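Local atomic coordinates of AlgX/AlgJ SGNH hydrolase-like domain-containing protein (Eubacterium siraeum, PDB entry 4NZK), a protein that is of unknown function but belongs to the DHHW family of the SGNH-hydrolase clan, many of whose members act on ester bonds. Residues 280-285 and 301-306; 271-276 and 305-310; 227-232 and 247-252; 100-105 and 138-143. One frame throughout, in Å; residues are numbered along the deposited sequence.

How the interactions relate
All four contacts lie on one mixed sheet, and they illustrate how side-chain chemistry follows place in a fold. Interactions 1 and 2 share Ile305 and Tyr306 of strand 304-309: 282-287 runs parallel to it on one flank, 270-275 antiparallel on the other. In both, an apolar face is buried, while lysines on the reverse face run beside a carboxylate or a phenol. Interaction 2 is the most buried of the four. Interactions 3 and 4 sit at the two borders of the sheet, their centres about 27 Å apart: 227-232 is lined by an irregular loop through a tyrosine and a histidine, whereas 100-105 meets a short parallel strand with a paired-asparagine bond.

Interaction 1. Residues 280-285 and 301-306; sequences GRKLCI and SFEEIY
The carbonyl oxygen of Arg281 is gripped by two successive amides: Glu303 N lies in its carbonyl plane at 2.9 Å, and Glu304 N adds a weak bond to the same atom. Nearby, Glu303 OE1 accepts from Gly280 N at 2.8 Å on the anti side of the carboxylate. From here the strands 282-287 and 304-309 run parallel, as neighbouring inner strands of the alpha/beta sheet expected of an SGNH-like fold, Leu283 O receiving Tyr306 N at 2.7 Å. On the side of the sheet where Leu283 points, its CB sits over one face of the Phe302 ring, 4.0 Å from the centroid, and helix 167-180 brings Phe177 against both residues. On the other side Lys282 and Glu304 lie side by side, each CG anti to its carbonyl carbon (chi1 -60° in both). Their salt bridge is long, NZ of Lys282 to OE2 of Glu304 3.9 Å; a water bridges that NZ to Glu304 OE1, which also accepts Tyr306 OH at 2.8 Å.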
loop_
_atom_site.group_PDB
_atom_site.type_symbol
_atom_site.label_atom_id
_atom_site.label_comp_id
_atom_site.label_asym_id
_atom_site.label_seq_id
_atom_site.Cartn_x
_atom_site.Cartn_y
_atom_site.Cartn_z
ATOM N N GLY A 280 -5.053 -11.262 -20.495
ATOM C CA GLY A 280 -3.894 -10.645 -21.078
ATOM C C GLY A 280 -3.352 -9.429 -20.368
ATOM O O GLY A 280 -2.345 -8.875 -20.806
ATOM N N ARG A 281 -3.980 -9.022 -19.261
ATOM C CA ARG A 281 -3.502 -7.854 -18.500
ATOM C C ARG A 281 -2.486 -8.321 -17.479
ATOM O O ARG A 281 -2.771 -9.189 -16.650
ATOM C CB ARG A 281 -4.670 -7.137 -17.824
ATOM C CG ARG A 281 -5.741 -6.633 -18.766
ATOM C CD ARG A 281 -5.298 -5.426 -19.604
ATOM N NE ARG A 281 -5.084 -4.239 -18.786
ATOM C CZ ARG A 281 -6.048 -3.426 -18.359
ATOM N NH1 ARG A 281 -7.337 -3.641 -18.659
ATOM N NH2 ARG A 281 -5.729 -2.379 -17.606
ATOM N N LYS A 282 -1.293 -7.729 -17.540
ATOM C CA LYS A 282 -0.170 -8.124 -16.701
ATOM C C LYS A 282 0.319 -6.895 -15.964
ATOM O O LYS A 282 0.825 -5.966 -16.576
ATOM C CB LYS A 282 0.938 -8.783 -17.543
ATOM C CG LYS A 282 0.456 -10.046 -18.262
ATOM C CD LYS A 282 1.534 -10.696 -19.105
ATOM C CE LYS A 282 0.994 -11.924 -19.811
ATOM N NZ LYS A 282 2.082 -12.623 -20.541
ATOM N N LEU A 283 0.161 -6.917 -14.649
ATOM C CA LEU A 283 0.393 -5.763 -13.801
ATOM C C LEU A 283 1.697 -5.920 -13.056
ATOM O O LEU A 283 2.004 -6.995 -12.521
ATOM C CB LEU A 283 -0.745 -5.675 -12.763
ATOM C CG LEU A 283 -0.656 -4.596 -11.695
ATOM C CD1 LEU A 283 -0.734 -3.227 -12.336
ATOM C CD2 LEU A 283 -1.761 -4.816 -10.673
ATOM N N CYS A 284 2.462 -4.847 -12.999
ATOM C CA CYS A 284 3.588 -4.786 -12.077
ATOM C C CYS A 284 3.290 -3.671 -11.080
ATOM O O CYS A 284 2.910 -2.561 -11.471
ATOM C CB CYS A 284 4.866 -4.462 -12.839
ATOM S SG CYS A 284 6.347 -4.565 -11.839
ATOM N N ILE A 285 3.426 -3.986 -9.799
ATOM C CA ILE A 285 3.211 -3.031 -8.726
ATOM C C ILE A 285 4.555 -2.686 -8.109
ATOM O O ILE A 285 5.345 -3.571 -7.767
ATOM C CB ILE A 285 2.323 -3.590 -7.614
ATOM C CG1 ILE A 285 1.014 -4.102 -8.180
ATOM C CG2 ILE A 285 2.070 -2.545 -6.544
ATOM C CD1 ILE A 285 0.367 -5.107 -7.269
ATOM N N SER A 301 -8.702 -9.564 -11.215
ATOM C CA SER A 301 -8.742 -8.602 -12.333
ATOM C C SER A 301 -7.611 -8.683 -13.362
ATOM O O SER A 301 -7.730 -8.070 -14.424
ATOM C CB SER A 301 -8.784 -7.178 -11.780
ATOM O OG SER A 301 -10.021 -6.888 -11.135
ATOM N N PHE A 302 -6.533 -9.396 -13.030
ATOM C CA PHE A 302 -5.342 -9.468 -13.857
ATOM C C PHE A 302 -4.914 -10.901 -14.057
ATOM O O PHE A 302 -5.051 -11.716 -13.154
ATOM C CB PHE A 302 -4.199 -8.657 -13.200
ATOM C CG PHE A 302 -4.449 -7.173 -13.201
ATOM C CD1 PHE A 302 -4.051 -6.416 -14.286
ATOM C CD2 PHE A 302 -5.120 -6.547 -12.171
ATOM C CE1 PHE A 302 -4.321 -5.056 -14.357
ATOM C CE2 PHE A 302 -5.395 -5.186 -12.221
ATOM C CZ PHE A 302 -4.981 -4.427 -13.318
ATOM N N GLU A 303 -4.321 -11.179 -15.222
ATOM C CA GLU A 303 -3.783 -12.487 -15.550
ATOM C C GLU A 303 -2.474 -12.759 -14.800
ATOM O O GLU A 303 -2.233 -13.881 -14.334
ATOM C CB GLU A 303 -3.561 -12.593 -17.072
ATOM C CG GLU A 303 -3.052 -13.965 -17.492
ATOM C CD GLU A 303 -2.966 -14.219 -18.998
ATOM O OE1 GLU A 303 -3.761 -13.645 -19.793
ATOM O OE2 GLU A 303 -2.103 -15.056 -19.389
ATOM N N GLU A 304 -1.618 -11.733 -14.720
ATOM C CA GLU A 304 -0.374 -11.839 -13.952
ATOM C C GLU A 304 -0.184 -10.580 -13.155
ATOM O O GLU A 304 -0.567 -9.489 -13.600
ATOM C CB GLU A 304 0.881 -12.047 -14.841
ATOM C CG GLU A 304 0.865 -13.303 -15.689
ATOM C CD GLU A 304 2.125 -13.532 -16.509
ATOM O OE1 GLU A 304 3.093 -12.715 -16.518
ATOM O OE2 GLU A 304 2.137 -14.571 -17.180
ATOM N N ILE A 305 0.388 -10.757 -11.968
ATOM C CA ILE A 305 0.740 -9.661 -11.096
ATOM C C ILE A 305 2.143 -9.863 -10.590
ATOM O O ILE A 305 2.452 -10.906 -10.031
ATOM C CB ILE A 305 -0.229 -9.515 -9.907
ATOM C CG1 ILE A 305 -1.680 -9.338 -10.389
ATOM C CG2 ILE A 305 0.137 -8.312 -9.053
ATOM C CD1 ILE A 305 -2.687 -9.889 -9.433
ATOM N N TYR A 306 2.973 -8.849 -10.760
ATOM C CA TYR A 306 4.326 -8.849 -10.194
ATOM C C TYR A 306 4.364 -7.804 -9.089
ATOM O O TYR A 306 4.013 -6.667 -9.302
ATOM C CB TYR A 306 5.378 -8.517 -11.259
ATOM C CG TYR A 306 5.457 -9.549 -12.361
ATOM C CD1 TYR A 306 4.479 -9.611 -13.338
ATOM C CD2 TYR A 306 6.524 -10.429 -12.444
ATOM C CE1 TYR A 306 4.533 -10.555 -14.349
ATOM C CE2 TYR A 306 6.593 -11.370 -13.469
ATOM C CZ TYR A 306 5.601 -11.412 -14.417
ATOM O OH TYR A 306 5.654 -12.355 -15.412
HETATM O O HOH W 1 4.611 -12.658 -18.639
HETATM O O HOH W 2 -0.177 -14.661 -21.363
#

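Interaction 2. Residues 271-276 and 305-310; sequences VKIETA and IYVCDI
Lys272 runs beside Tyr306, the two side chains pointing the same way from an antiparallel non-hydrogen-bonded pair. With CG anti to the backbone N (chi1 176°) and every later torsion also extended, the lysine is a straight rod. Its CB only grazes the ring, 4.2 Å from Tyr306 CE2. CG stands over the ring face, 4.2 Å from the centroid and 27° off the normal, in a CH-pi contact. CD reaches the rim, 3.7 Å from Tyr306 CE2, and CE comes to 3.2 Å from Tyr306 OH. The ammonium at the tip donates a hydrogen bond to a water 2.8 Å from NZ, and that water turns a weak bond toward the phenol oxygen, whose stronger partner is Glu304. Cut back to an alanine, Lys272 would lose its aliphatic chain and ammonium, and this face of the Tyr306 ring would probably be left without its cover and the bridging water without its donor. On the reverse face Ile273 and Ile305 meet CB to CB at 4.1 Å, and Ile273 CD1 touches Val307 CG2. The hydrogen-bonded pairs Val271-Val307 and Ile273-Ile305 flank the lysine along the strands, the shortest bond running from Ile273 N to Ile305 O at 2.7 Å. Strand 270-275 lies between 304-309 and 229-234, with Ile273 packed on Tyr229 of the latter, while 282-287 borders 304-309 on its far flank.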
loop_
_atom_site.group_PDB
_atom_site.type_symbol
_atom_site.label_atom_id
_atom_site.label_comp_id
_atom_site.label_asym_id
_atom_site.label_seq_id
_atom_site.Cartn_x
_atom_site.Cartn_y
_atom_site.Cartn_z
ATOM N N VAL A 271 7.364 -11.088 -5.929
ATOM C CA VAL A 271 6.366 -12.154 -6.013
ATOM C C VAL A 271 5.669 -12.086 -7.369
ATOM O O VAL A 271 5.241 -11.021 -7.778
ATOM C CB VAL A 271 5.313 -12.046 -4.881
ATOM C CG1 VAL A 271 4.319 -13.185 -4.972
ATOM C CG2 VAL A 271 5.993 -12.002 -3.517
ATOM N N LYS A 272 5.607 -13.219 -8.056
ATOM C CA LYS A 272 4.880 -13.330 -9.303
ATOM C C LYS A 272 3.610 -14.120 -9.024
ATOM O O LYS A 272 3.653 -15.184 -8.419
ATOM C CB LYS A 272 5.699 -14.036 -10.379
ATOM C CG LYS A 272 4.925 -14.254 -11.678
ATOM C CD LYS A 272 5.802 -14.927 -12.724
ATOM C CE LYS A 272 5.006 -15.180 -13.998
ATOM N NZ LYS A 272 5.867 -15.667 -15.118
ATOM N N ILE A 273 2.491 -13.587 -9.504
ATOM C CA ILE A 273 1.177 -14.227 -9.301
ATOM C C ILE A 273 0.568 -14.470 -10.673
ATOM O O ILE A 273 0.509 -13.554 -11.503
ATOM C CB ILE A 273 0.231 -13.343 -8.461
ATOM C CG1 ILE A 273 0.844 -13.012 -7.118
ATOM C CG2 ILE A 273 -1.117 -14.010 -8.231
ATOM C CD1 ILE A 273 0.220 -11.848 -6.434
ATOM N N GLU A 274 0.148 -15.713 -10.913
ATOM C CA GLU A 274 -0.521 -16.114 -12.156
ATOM C C GLU A 274 -1.925 -16.509 -11.728
ATOM O O GLU A 274 -2.093 -17.324 -10.834
ATOM C CB GLU A 274 0.191 -17.288 -12.832
ATOM C CG GLU A 274 1.581 -16.927 -13.329
ATOM C CD GLU A 274 2.419 -18.137 -13.684
ATOM O OE1 GLU A 274 3.037 -18.745 -12.769
ATOM O OE2 GLU A 274 2.485 -18.457 -14.880
ATOM N N THR A 275 -2.928 -15.951 -12.386
ATOM C CA THR A 275 -4.318 -16.207 -12.006
ATOM C C THR A 275 -5.090 -16.922 -13.097
ATOM O O THR A 275 -4.606 -17.068 -14.221
ATOM C CB THR A 275 -5.091 -14.897 -11.701
ATOM O OG1 THR A 275 -5.555 -14.318 -12.910
ATOM C CG2 THR A 275 -4.236 -13.886 -10.915
ATOM N N ALA A 276 -6.295 -17.364 -12.733
ATOM C CA ALA A 276 -7.194 -18.002 -13.680
ATOM C C ALA A 276 -7.927 -17.040 -14.624
ATOM O O ALA A 276 -8.609 -17.492 -15.530
ATOM C CB ALA A 276 -8.194 -18.854 -12.932
ATOM N N ILE A 305 0.388 -10.757 -11.968
ATOM C CA ILE A 305 0.740 -9.661 -11.096
ATOM C C ILE A 305 2.143 -9.863 -10.590
ATOM O O ILE A 305 2.452 -10.906 -10.031
ATOM C CB ILE A 305 -0.229 -9.515 -9.907
ATOM C CG1 ILE A 305 -1.680 -9.338 -10.389
ATOM C CG2 ILE A 305 0.137 -8.312 -9.053
ATOM C CD1 ILE A 305 -2.687 -9.889 -9.433
ATOM N N TYR A 306 2.973 -8.849 -10.760
ATOM C CA TYR A 306 4.326 -8.849 -10.194
ATOM C C TYR A 306 4.364 -7.804 -9.089
ATOM O O TYR A 306 4.013 -6.667 -9.302
ATOM C CB TYR A 306 5.378 -8.517 -11.259
ATOM C CG TYR A 306 5.457 -9.549 -12.361
ATOM C CD1 TYR A 306 4.479 -9.611 -13.338
ATOM C CD2 TYR A 306 6.524 -10.429 -12.444
ATOM C CE1 TYR A 306 4.533 -10.555 -14.349
ATOM C CE2 TYR A 306 6.593 -11.370 -13.469
ATOM C CZ TYR A 306 5.601 -11.412 -14.417
ATOM O OH TYR A 306 5.654 -12.355 -15.412
ATOM N N VAL A 307 4.807 -8.221 -7.916
ATOM C CA VAL A 307 4.787 -7.378 -6.735
ATOM C C VAL A 307 6.230 -7.083 -6.343
ATOM O O VAL A 307 6.988 -7.994 -5.975
ATOM C CB VAL A 307 4.062 -8.012 -5.542
ATOM C CG1 VAL A 307 3.874 -6.968 -4.443
ATOM C CG2 VAL A 307 2.728 -8.588 -5.952
ATOM N N CYS A 308 6.585 -5.809 -6.432
ATOM C CA CYS A 308 7.929 -5.329 -6.176
ATOM C C CYS A 308 7.921 -4.159 -5.210
ATOM O O CYS A 308 7.039 -3.323 -5.250
ATOM C CB CYS A 308 8.518 -4.825 -7.481
ATOM S SG CYS A 308 8.491 -6.005 -8.869
ATOM N N ASP A 309 8.932 -4.099 -4.359
ATOM C CA ASP A 309 9.069 -3.034 -3.389
ATOM C C ASP A 309 10.160 -2.069 -3.857
ATOM O O ASP A 309 11.271 -2.486 -4.170
ATOM C CB ASP A 309 9.456 -3.584 -2.017
ATOM C CG ASP A 309 9.187 -2.577 -0.914
ATOM O OD1 ASP A 309 9.946 -1.562 -0.841
ATOM O OD2 ASP A 309 8.224 -2.813 -0.127
ATOM N N ILE A 310 9.858 -0.772 -3.847
ATOM C CA ILE A 310 10.821 0.234 -4.300
ATOM C C ILE A 310 12.106 0.289 -3.470
ATOM O O ILE A 310 13.095 0.827 -3.926
ATOM C CB ILE A 310 10.175 1.630 -4.326
ATOM C CG1 ILE A 310 9.786 2.079 -2.906
ATOM C CG2 ILE A 310 8.958 1.642 -5.246
ATOM C CD1 ILE A 310 9.083 3.402 -2.843
HETATM O O HOH W 3 8.316 -14.333 -15.236
#

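Interaction 3. Residues 227-232 and 247-252; sequences TDYTAT and FHSIFV
Tyr229 reaches across to Ser249 and Ile250, where an ST turn, Phe251 N to Ser249 OG at 2.9 Å, shapes the irregular segment lining strand 229-234 at the border of the mixed sheet. CG of Tyr229 sits between the backbone N and the carbonyl carbon (chi1 74°), the crowded position, which swings the phenol out from the strand toward Ser249 and Ile250. Ile250 N meets the ring at its edge and donates to Tyr229 OH at 3.0 Å, a nearly straight bond of 168°. Ile250 slants across the end of the tyrosine, its CG1 4.0 Å from Tyr229 CZ. A phenylalanine in place of Tyr229 would probably leave the Ile250 N-H without its acceptor and set this turn less firmly against the strand. Beyond, Ala231 packs its CB on Ile250 CG2, and its amide bonds to His248 O. The imidazole is turned so that its partner lies almost in the ring plane: His248 ND1 donates to Ala231 O at 2.7 Å, that oxygen only 6° out of the plane.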
loop_
_atom_site.group_PDB
_atom_site.type_symbol
_atom_site.label_atom_id
_atom_site.label_comp_id
_atom_site.label_asym_id
_atom_site.label_seq_id
_atom_site.Cartn_x
_atom_site.Cartn_y
_atom_site.Cartn_z
ATOM N N THR A 227 -10.951 -16.031 -7.194
ATOM C CA THR A 227 -10.244 -16.487 -8.378
ATOM C C THR A 227 -9.033 -17.321 -8.015
ATOM O O THR A 227 -8.252 -16.956 -7.122
ATOM C CB THR A 227 -9.862 -15.276 -9.267
ATOM O OG1 THR A 227 -11.049 -14.562 -9.639
ATOM C CG2 THR A 227 -9.108 -15.701 -10.556
ATOM N N ASP A 228 -8.862 -18.452 -8.704
ATOM C CA ASP A 228 -7.716 -19.306 -8.447
ATOM C C ASP A 228 -6.434 -18.618 -8.931
ATOM O O ASP A 228 -6.445 -17.852 -9.895
ATOM C CB ASP A 228 -7.895 -20.687 -9.106
ATOM C CG ASP A 228 -6.845 -21.691 -8.658
ATOM O OD1 ASP A 228 -6.450 -21.643 -7.476
ATOM O OD2 ASP A 228 -6.429 -22.538 -9.475
ATOM N N TYR A 229 -5.346 -18.873 -8.220
ATOM C CA TYR A 229 -4.041 -18.299 -8.585
ATOM C C TYR A 229 -2.908 -19.173 -8.001
ATOM O O TYR A 229 -3.135 -20.052 -7.144
ATOM C CB TYR A 229 -3.904 -16.842 -8.033
ATOM C CG TYR A 229 -3.666 -16.828 -6.529
ATOM C CD1 TYR A 229 -4.716 -16.865 -5.630
ATOM C CD2 TYR A 229 -2.383 -16.882 -6.021
ATOM C CE1 TYR A 229 -4.496 -16.898 -4.260
ATOM C CE2 TYR A 229 -2.138 -16.939 -4.649
ATOM C CZ TYR A 229 -3.194 -16.942 -3.759
ATOM O OH TYR A 229 -2.947 -17.041 -2.403
ATOM N N THR A 230 -1.700 -18.938 -8.517
ATOM C CA THR A 230 -0.472 -19.528 -7.999
ATOM C C THR A 230 0.575 -18.424 -7.878
ATOM O O THR A 230 0.767 -17.666 -8.820
ATOM C CB THR A 230 0.116 -20.606 -8.923
ATOM O OG1 THR A 230 -0.926 -21.447 -9.440
ATOM C CG2 THR A 230 1.149 -21.411 -8.162
ATOM N N ALA A 231 1.194 -18.303 -6.714
ATOM C CA ALA A 231 2.264 -17.334 -6.505
ATOM C C ALA A 231 3.601 -18.046 -6.512
ATOM O O ALA A 231 3.708 -19.167 -5.987
ATOM C CB ALA A 231 2.062 -16.578 -5.213
ATOM N N THR A 232 4.613 -17.385 -7.073
ATOM C CA THR A 232 6.002 -17.866 -7.070
ATOM C C THR A 232 6.846 -16.771 -6.427
ATOM O O THR A 232 6.755 -15.580 -6.803
ATOM C CB THR A 232 6.475 -18.206 -8.486
ATOM O OG1 THR A 232 5.582 -19.194 -9.038
ATOM C CG2 THR A 232 7.905 -18.756 -8.473
ATOM N N PHE A 247 5.847 -23.307 -1.976
ATOM C CA PHE A 247 4.915 -22.415 -1.354
ATOM C C PHE A 247 4.325 -21.452 -2.384
ATOM O O PHE A 247 5.056 -20.714 -3.035
ATOM C CB PHE A 247 5.577 -21.650 -0.220
ATOM C CG PHE A 247 4.604 -20.824 0.547
ATOM C CD1 PHE A 247 3.671 -21.439 1.365
ATOM C CD2 PHE A 247 4.578 -19.454 0.422
ATOM C CE1 PHE A 247 2.740 -20.697 2.058
ATOM C CE2 PHE A 247 3.646 -18.704 1.117
ATOM C CZ PHE A 247 2.728 -19.323 1.942
ATOM N N HIS A 248 3.001 -21.470 -2.528
ATOM C CA HIS A 248 2.369 -20.757 -3.641
ATOM C C HIS A 248 1.170 -19.892 -3.278
ATOM O O HIS A 248 0.455 -19.452 -4.166
ATOM C CB HIS A 248 1.997 -21.764 -4.746
ATOM C CG HIS A 248 3.176 -22.491 -5.301
ATOM N ND1 HIS A 248 4.178 -21.858 -6.003
ATOM C CD2 HIS A 248 3.533 -23.793 -5.223
ATOM C CE1 HIS A 248 5.104 -22.740 -6.336
ATOM N NE2 HIS A 248 4.733 -23.924 -5.879
ATOM N N SER A 249 1.002 -19.592 -2.004
ATOM C CA SER A 249 -0.042 -18.684 -1.539
ATOM C C SER A 249 0.558 -17.312 -1.287
ATOM O O SER A 249 1.749 -17.183 -1.023
ATOM C CB SER A 249 -0.647 -19.183 -0.223
ATOM O OG SER A 249 -1.657 -18.302 0.241
ATOM N N ILE A 250 -0.271 -16.275 -1.413
ATOM C CA ILE A 250 0.147 -14.939 -0.969
ATOM C C ILE A 250 -0.182 -14.699 0.492
ATOM O O ILE A 250 0.126 -13.638 1.005
ATOM C CB ILE A 250 -0.420 -13.779 -1.821
ATOM C CG1 ILE A 250 -1.935 -13.742 -1.705
ATOM C CG2 ILE A 250 0.103 -13.873 -3.240
ATOM C CD1 ILE A 250 -2.497 -12.504 -2.366
ATOM N N PHE A 251 -0.871 -15.630 1.150
ATOM C CA PHE A 251 -1.237 -15.487 2.562
ATOM C C PHE A 251 -0.344 -16.367 3.386
ATOM O O PHE A 251 -0.343 -17.589 3.204
ATOM C CB PHE A 251 -2.730 -15.819 2.797
ATOM C CG PHE A 251 -3.647 -14.993 1.943
ATOM C CD1 PHE A 251 -4.021 -13.719 2.332
ATOM C CD2 PHE A 251 -4.099 -15.470 0.731
ATOM C CE1 PHE A 251 -4.842 -12.927 1.516
ATOM C CE2 PHE A 251 -4.889 -14.690 -0.098
ATOM C CZ PHE A 251 -5.284 -13.409 0.310
ATOM N N VAL A 252 0.391 -15.734 4.306
ATOM C CA VAL A 252 1.379 -16.395 5.111
ATOM C C VAL A 252 0.927 -16.377 6.561
ATOM O O VAL A 252 0.605 -15.326 7.103
ATOM C CB VAL A 252 2.731 -15.674 4.950
ATOM C CG1 VAL A 252 3.835 -16.351 5.759
ATOM C CG2 VAL A 252 3.150 -15.703 3.489
#

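Interaction 4. Residues 100-105 and 138-143; sequences VNVFNM and VNVINV
Asn104 and Asn142 both place CG anti to the backbone N (chi1 173° and -172°), which lays their side chains next to each other, pointing the same way. Asn104 ND2 thereby donates to Asn142 OD1 at 3.0 Å, approaching close to the line of that C=O, with the two amide planes 34° apart. The other end of the first amide is also held: Asn104 OD1 bonds to Tyr85 OH of helix 83-96, which probably limits the rotation of the group. On the opposite face Phe103 and Ile141 run alongside each other in the same manner. Ile141 CD1 lies over the ring face, 4.0 Å from the Phe103 centroid, while Ile141 CG2 touches Phe103 CD2 at 3.7 Å; Phe177 of helix 167-180 makes an edge-to-face contact with the same ring. Further along, the selenium of Met105, a selenomethionine, comes within 3.5 Å of Val143 CG1. The backbones are tied in parallel register, with Ile141 N on Val102 O at 2.8 Å, Asn104 N on Ile141 O and Val143 N on Asn104 O. At the start of the pairing a water accepts a hydrogen bond from Val102 N and donates one to Asn139 O. Strand 101-107, the intervening helices 111-114 and 126-136, and the short parallel strand 141-142 form a beta-alpha-beta crossover, the building unit of alpha/beta folds such as that of the SGNH hydrolases.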
loop_
_atom_site.group_PDB
_atom_site.type_symbol
_atom_site.label_atom_id
_atom_site.label_comp_id
_atom_site.label_asym_id
_atom_site.label_seq_id
_atom_site.Cartn_x
_atom_site.Cartn_y
_atom_site.Cartn_z
ATOM N N VAL A 100 2.771 0.967 -22.488
ATOM C CA VAL A 100 2.617 0.486 -21.131
ATOM C C VAL A 100 1.939 1.600 -20.373
ATOM O O VAL A 100 2.456 2.702 -20.304
ATOM C CB VAL A 100 3.992 0.143 -20.512
ATOM C CG1 VAL A 100 3.822 -0.293 -19.081
ATOM C CG2 VAL A 100 4.677 -0.963 -21.341
ATOM N N ASN A 101 0.788 1.305 -19.767
ATOM C CA ASN A 101 0.092 2.321 -18.952
ATOM C C ASN A 101 0.673 2.319 -17.569
ATOM O O ASN A 101 0.843 1.258 -16.983
ATOM C CB ASN A 101 -1.432 2.118 -18.908
ATOM C CG ASN A 101 -2.091 2.737 -20.105
ATOM O OD1 ASN A 101 -1.545 3.678 -20.708
ATOM N ND2 ASN A 101 -3.264 2.262 -20.447
ATOM N N VAL A 102 1.015 3.522 -17.095
ATOM C CA VAL A 102 1.618 3.698 -15.767
ATOM C C VAL A 102 0.644 4.536 -14.947
ATOM O O VAL A 102 0.153 5.577 -15.420
ATOM C CB VAL A 102 2.961 4.404 -15.864
ATOM C CG1 VAL A 102 3.603 4.583 -14.490
ATOM C CG2 VAL A 102 3.903 3.612 -16.817
ATOM N N PHE A 103 0.330 4.022 -13.755
ATOM C CA PHE A 103 -0.660 4.605 -12.865
ATOM C C PHE A 103 0.036 4.988 -11.559
ATOM O O PHE A 103 1.010 4.340 -11.134
ATOM C CB PHE A 103 -1.743 3.590 -12.512
ATOM C CG PHE A 103 -2.560 3.069 -13.673
ATOM C CD1 PHE A 103 -2.071 2.091 -14.543
ATOM C CD2 PHE A 103 -3.845 3.531 -13.866
ATOM C CE1 PHE A 103 -2.876 1.580 -15.556
ATOM C CE2 PHE A 103 -4.645 3.044 -14.889
ATOM C CZ PHE A 103 -4.151 2.081 -15.742
ATOM N N ASN A 104 -0.473 6.035 -10.931
ATOM C CA ASN A 104 0.027 6.509 -9.653
ATOM C C ASN A 104 -1.138 6.569 -8.656
ATOM O O ASN A 104 -2.176 7.147 -8.949
ATOM C CB ASN A 104 0.527 7.935 -9.840
ATOM C CG ASN A 104 0.923 8.583 -8.538
ATOM O OD1 ASN A 104 1.784 8.081 -7.846
ATOM N ND2 ASN A 104 0.262 9.692 -8.189
HETATM N N MSE A 105 -0.934 5.983 -7.482
HETATM C CA MSE A 105 -1.940 6.055 -6.399
HETATM C C MSE A 105 -1.248 6.240 -5.078
HETATM O O MSE A 105 -0.787 5.282 -4.453
HETATM C CB MSE A 105 -2.883 4.839 -6.444
HETATM C CG MSE A 105 -4.062 5.084 -5.457
HETATM SE SE MSE A 105 -5.447 3.725 -5.613
HETATM C CE MSE A 105 -4.368 2.192 -5.239
ATOM N N VAL A 138 3.509 13.423 -15.923
ATOM C CA VAL A 138 3.448 13.520 -17.378
ATOM C C VAL A 138 3.200 12.111 -17.932
ATOM O O VAL A 138 4.030 11.210 -17.786
ATOM C CB VAL A 138 4.740 14.082 -17.973
ATOM C CG1 VAL A 138 4.682 14.064 -19.496
ATOM C CG2 VAL A 138 4.985 15.479 -17.459
ATOM N N ASN A 139 2.028 11.934 -18.555
ATOM C CA ASN A 139 1.607 10.673 -19.147
ATOM C C ASN A 139 1.562 9.496 -18.158
ATOM O O ASN A 139 1.759 8.342 -18.508
ATOM C CB ASN A 139 2.457 10.318 -20.351
ATOM C CG ASN A 139 2.361 11.331 -21.435
ATOM O OD1 ASN A 139 1.284 11.887 -21.666
ATOM N ND2 ASN A 139 3.500 11.611 -22.113
ATOM N N VAL A 140 1.276 9.833 -16.915
ATOM C CA VAL A 140 1.037 8.864 -15.853
ATOM C C VAL A 140 -0.391 9.104 -15.380
ATOM O O VAL A 140 -0.764 10.249 -15.100
ATOM C CB VAL A 140 2.047 8.997 -14.691
ATOM C CG1 VAL A 140 1.723 8.076 -13.536
ATOM C CG2 VAL A 140 3.436 8.696 -15.203
ATOM N N ILE A 141 -1.163 8.036 -15.263
ATOM C CA ILE A 141 -2.582 8.143 -14.893
ATOM C C ILE A 141 -2.738 8.227 -13.387
ATOM O O ILE A 141 -2.347 7.326 -12.677
ATOM C CB ILE A 141 -3.338 6.902 -15.404
ATOM C CG1 ILE A 141 -3.200 6.810 -16.930
ATOM C CG2 ILE A 141 -4.784 6.928 -14.959
ATOM C CD1 ILE A 141 -3.573 5.456 -17.470
ATOM N N ASN A 142 -3.324 9.302 -12.902
ATOM C CA ASN A 142 -3.487 9.475 -11.470
ATOM C C ASN A 142 -4.776 8.820 -11.027
ATOM O O ASN A 142 -5.802 9.008 -11.633
ATOM C CB ASN A 142 -3.506 10.943 -11.049
ATOM C CG ASN A 142 -3.472 11.069 -9.536
ATOM O OD1 ASN A 142 -2.509 10.622 -8.906
ATOM N ND2 ASN A 142 -4.520 11.609 -8.951
ATOM N N VAL A 143 -4.701 8.068 -9.940
ATOM C CA VAL A 143 -5.866 7.423 -9.363
ATOM C C VAL A 143 -6.172 8.136 -8.025
ATOM O O VAL A 143 -5.288 8.297 -7.202
ATOM C CB VAL A 143 -5.601 5.930 -9.088
ATOM C CG1 VAL A 143 -6.816 5.247 -8.483
ATOM C CG2 VAL A 143 -5.123 5.214 -10.314
HETATM O O HOH W 4 0.684 5.800 -18.934
#